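Local coordinates for uncharacterized protein (PDB 4OPW), which is of unknown function but is a putative adhesin with a head GIN domain, and so probably takes part in cell attachment, at residues Val191-Gly199 with Thr212-Arg220. Sequence-based numbering, arbitrary orientation.
Sequences VNCKITGKG and TIVGKGNIR
Strands 191-197 and 212-214 run parallel as successive rungs and are joined by a ladder of backbone hydrogen bonds. Thr212 N donates to Cys193 O, Ile195 N to Thr212 O, Val214 N to Ile195 O, and Gly197 N to Val214 O at 2.8 Å. Each is nearly straight.

The bonding continues round the turn. Gly217 N reaches Gly197 O at 3.0 Å, in the carbonyl plane but more bent (N-H...O 139°). Asn218 N meets Gly199 O at 2.9 Å, tilted from that carbonyl's plane. A water bridges Gly199 O and Asn218 ND2, while Asn218 OD1 accepts from Thr236 N. Another water links Cys193 O with Thr212 OG1.

The apolar contacts lie inside. Ile195 CG1 is anti to the carbonyl carbon (chi1 -58°) and chi2 is extended, so CD1 lies 3.7 Å from Ile219 CG1. The two side chains lie alongside each other, pointing opposite ways. Ile195 CG2 rests on Gly217 CA at 3.8 Å, where the lack of a side chain lets it come close. Cys193 SG touches Ile219 CD1 at 3.7 Å. On the outer face, Lys194 CG lies beside Thr212 CB at 4.0 Å.

The arrangement is that of a right-handed parallel beta-helix, consistent with the pectate-lyase-like clan. Strand 170-177 flanks 191-197 on one side and 208-214 on the other. Strand 218-221 folds back across the core, between strands 200-205 and 237-239.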
loop_
_atom_site.group_PDB
_atom_site.type_symbol
_atom_site.label_atom_id
_atom_site.label_comp_id
_atom_site.label_asym_id
_atom_site.label_seq_id
_atom_site.Cartn_x
_atom_site.Cartn_y
_atom_site.Cartn_z
ATOM N N VAL A 191 -0.798 -8.719 -19.789
ATOM C CA VAL A 191 -1.706 -8.471 -18.666
ATOM C C VAL A 191 -2.698 -9.602 -18.480
ATOM O O VAL A 191 -3.251 -10.134 -19.457
ATOM C CB VAL A 191 -2.481 -7.117 -18.828
ATOM C CG1 VAL A 191 -3.462 -6.856 -17.662
ATOM C CG2 VAL A 191 -1.526 -5.934 -18.973
ATOM N N ASN A 192 -2.927 -9.963 -17.211
ATOM C CA ASN A 192 -3.951 -10.892 -16.761
ATOM C C ASN A 192 -4.877 -10.091 -15.845
ATOM O O ASN A 192 -4.397 -9.520 -14.868
ATOM C CB ASN A 192 -3.340 -12.103 -16.043
ATOM C CG ASN A 192 -3.439 -13.377 -16.841
ATOM O OD1 ASN A 192 -2.751 -13.567 -17.850
ATOM N ND2 ASN A 192 -4.319 -14.271 -16.417
ATOM N N CYS A 193 -6.175 -9.989 -16.181
ATOM C CA CYS A 193 -7.129 -9.207 -15.367
ATOM C C CYS A 193 -8.341 -10.038 -15.045
ATOM O O CYS A 193 -8.984 -10.581 -15.952
ATOM C CB CYS A 193 -7.514 -7.895 -16.048
ATOM S SG CYS A 193 -8.442 -6.744 -14.991
ATOM N N LYS A 194 -8.674 -10.136 -13.752
ATOM C CA LYS A 194 -9.794 -10.950 -13.302
ATOM C C LYS A 194 -10.653 -10.201 -12.288
ATOM O O LYS A 194 -10.125 -9.626 -11.329
ATOM C CB LYS A 194 -9.267 -12.269 -12.705
ATOM C CG LYS A 194 -10.336 -13.308 -12.375
ATOM C CD LYS A 194 -9.696 -14.536 -11.735
ATOM C CE LYS A 194 -10.700 -15.461 -11.095
ATOM N NZ LYS A 194 -10.043 -16.491 -10.246
ATOM N N ILE A 195 -11.983 -10.190 -12.520
ATOM C CA ILE A 195 -12.963 -9.562 -11.617
ATOM C C ILE A 195 -14.002 -10.625 -11.251
ATOM O O ILE A 195 -14.625 -11.198 -12.143
ATOM C CB ILE A 195 -13.640 -8.254 -12.140
ATOM C CG1 ILE A 195 -12.577 -7.165 -12.482
ATOM C CG2 ILE A 195 -14.650 -7.725 -11.069
ATOM C CD1 ILE A 195 -13.139 -5.866 -13.078
ATOM N N THR A 196 -14.206 -10.867 -9.938
ATOM C CA THR A 196 -15.220 -11.806 -9.434
ATOM C C THR A 196 -16.118 -10.975 -8.510
ATOM O O THR A 196 -15.682 -10.571 -7.429
ATOM C CB THR A 196 -14.553 -13.013 -8.701
ATOM O OG1 THR A 196 -13.514 -13.567 -9.515
ATOM C CG2 THR A 196 -15.569 -14.117 -8.318
ATOM N N GLY A 197 -17.328 -10.689 -8.975
ATOM C CA GLY A 197 -18.301 -9.852 -8.279
ATOM C C GLY A 197 -18.355 -8.504 -8.963
ATOM O O GLY A 197 -18.310 -8.426 -10.198
ATOM N N LYS A 198 -18.400 -7.432 -8.172
ATOM C CA LYS A 198 -18.424 -6.070 -8.709
ATOM C C LYS A 198 -17.012 -5.527 -8.829
ATOM O O LYS A 198 -16.049 -6.117 -8.326
ATOM C CB LYS A 198 -19.257 -5.135 -7.787
ATOM C CG LYS A 198 -20.732 -5.475 -7.643
ATOM C CD LYS A 198 -21.287 -5.061 -6.266
ATOM C CE LYS A 198 -21.512 -3.578 -6.082
ATOM N NZ LYS A 198 -22.141 -3.282 -4.766
ATOM N N GLY A 199 -16.894 -4.388 -9.481
ATOM C CA GLY A 199 -15.603 -3.728 -9.564
ATOM C C GLY A 199 -15.309 -3.076 -10.885
ATOM O O GLY A 199 -16.060 -3.204 -11.854
ATOM N N THR A 212 -10.922 -12.126 -17.458
ATOM C CA THR A 212 -11.933 -13.031 -16.908
ATOM C C THR A 212 -12.858 -12.252 -15.985
ATOM O O THR A 212 -12.388 -11.612 -15.047
ATOM C CB THR A 212 -11.302 -14.229 -16.172
ATOM O OG1 THR A 212 -10.230 -14.779 -16.952
ATOM C CG2 THR A 212 -12.337 -15.320 -15.843
ATOM N N ILE A 213 -14.170 -12.319 -16.249
ATOM C CA ILE A 213 -15.172 -11.664 -15.402
ATOM C C ILE A 213 -16.242 -12.662 -15.026
ATOM O O ILE A 213 -16.745 -13.354 -15.900
ATOM C CB ILE A 213 -15.828 -10.415 -16.089
ATOM C CG1 ILE A 213 -14.780 -9.294 -16.371
ATOM C CG2 ILE A 213 -17.036 -9.898 -15.249
ATOM C CD1 ILE A 213 -15.268 -8.129 -17.194
ATOM N N VAL A 214 -16.615 -12.701 -13.723
ATOM C CA VAL A 214 -17.760 -13.463 -13.215
ATOM C C VAL A 214 -18.532 -12.462 -12.363
ATOM O O VAL A 214 -18.073 -12.122 -11.264
ATOM C CB VAL A 214 -17.429 -14.783 -12.457
ATOM C CG1 VAL A 214 -18.719 -15.483 -12.004
ATOM C CG2 VAL A 214 -16.577 -15.717 -13.306
ATOM N N GLY A 215 -19.616 -11.907 -12.913
ATOM C CA GLY A 215 -20.411 -10.890 -12.230
ATOM C C GLY A 215 -20.610 -9.622 -13.034
ATOM O O GLY A 215 -20.519 -9.653 -14.263
ATOM N N LYS A 216 -20.826 -8.489 -12.343
ATOM C CA LYS A 216 -21.120 -7.162 -12.924
ATOM C C LYS A 216 -19.881 -6.263 -13.127
ATOM O O LYS A 216 -20.002 -5.166 -13.684
ATOM C CB LYS A 216 -22.112 -6.409 -12.016
ATOM C CG LYS A 216 -23.538 -6.924 -12.111
ATOM C CD LYS A 216 -24.393 -6.375 -10.975
ATOM C CE LYS A 216 -25.255 -7.432 -10.311
ATOM N NZ LYS A 216 -26.334 -7.938 -11.206
ATOM N N GLY A 217 -18.722 -6.710 -12.663
ATOM C CA GLY A 217 -17.477 -5.957 -12.791
ATOM C C GLY A 217 -17.089 -5.647 -14.221
ATOM O O GLY A 217 -17.384 -6.429 -15.135
ATOM N N ASN A 218 -16.446 -4.494 -14.433
ATOM C CA ASN A 218 -16.058 -4.065 -15.776
ATOM C C ASN A 218 -14.563 -3.872 -15.917
ATOM O O ASN A 218 -13.914 -3.335 -15.013
ATOM C CB ASN A 218 -16.756 -2.762 -16.151
ATOM C CG ASN A 218 -18.236 -2.928 -16.300
ATOM O OD1 ASN A 218 -18.705 -3.657 -17.174
ATOM N ND2 ASN A 218 -18.990 -2.331 -15.392
ATOM N N ILE A 219 -14.039 -4.288 -17.070
ATOM C CA ILE A 219 -12.645 -4.104 -17.428
ATOM C C ILE A 219 -12.611 -3.104 -18.585
ATOM O O ILE A 219 -13.274 -3.313 -19.607
ATOM C CB ILE A 219 -11.940 -5.429 -17.782
ATOM C CG1 ILE A 219 -11.886 -6.373 -16.559
ATOM C CG2 ILE A 219 -10.530 -5.155 -18.384
ATOM C CD1 ILE A 219 -11.418 -7.819 -16.888
ATOM N N ARG A 220 -11.876 -2.004 -18.405
ATOM C CA ARG A 220 -11.731 -1.006 -19.467
ATOM C C ARG A 220 -10.255 -0.908 -19.782
ATOM O O ARG A 220 -9.449 -0.780 -18.864
ATOM C CB ARG A 220 -12.364 0.347 -19.066
ATOM C CG ARG A 220 -13.896 0.308 -18.913
ATOM C CD ARG A 220 -14.621 -0.008 -20.216
ATOM N NE ARG A 220 -16.071 -0.109 -20.034
ATOM C CZ ARG A 220 -16.738 -1.239 -19.806
ATOM N NH1 ARG A 220 -16.090 -2.389 -19.690
ATOM N NH2 ARG A 220 -18.057 -1.224 -19.682
HETATM O O HOH W 1 -7.804 -13.494 -16.628
HETATM O O HOH W 2 -17.768 -1.039 -12.957
HETATM O O HOH W 3 -19.379 -3.249 -10.892
#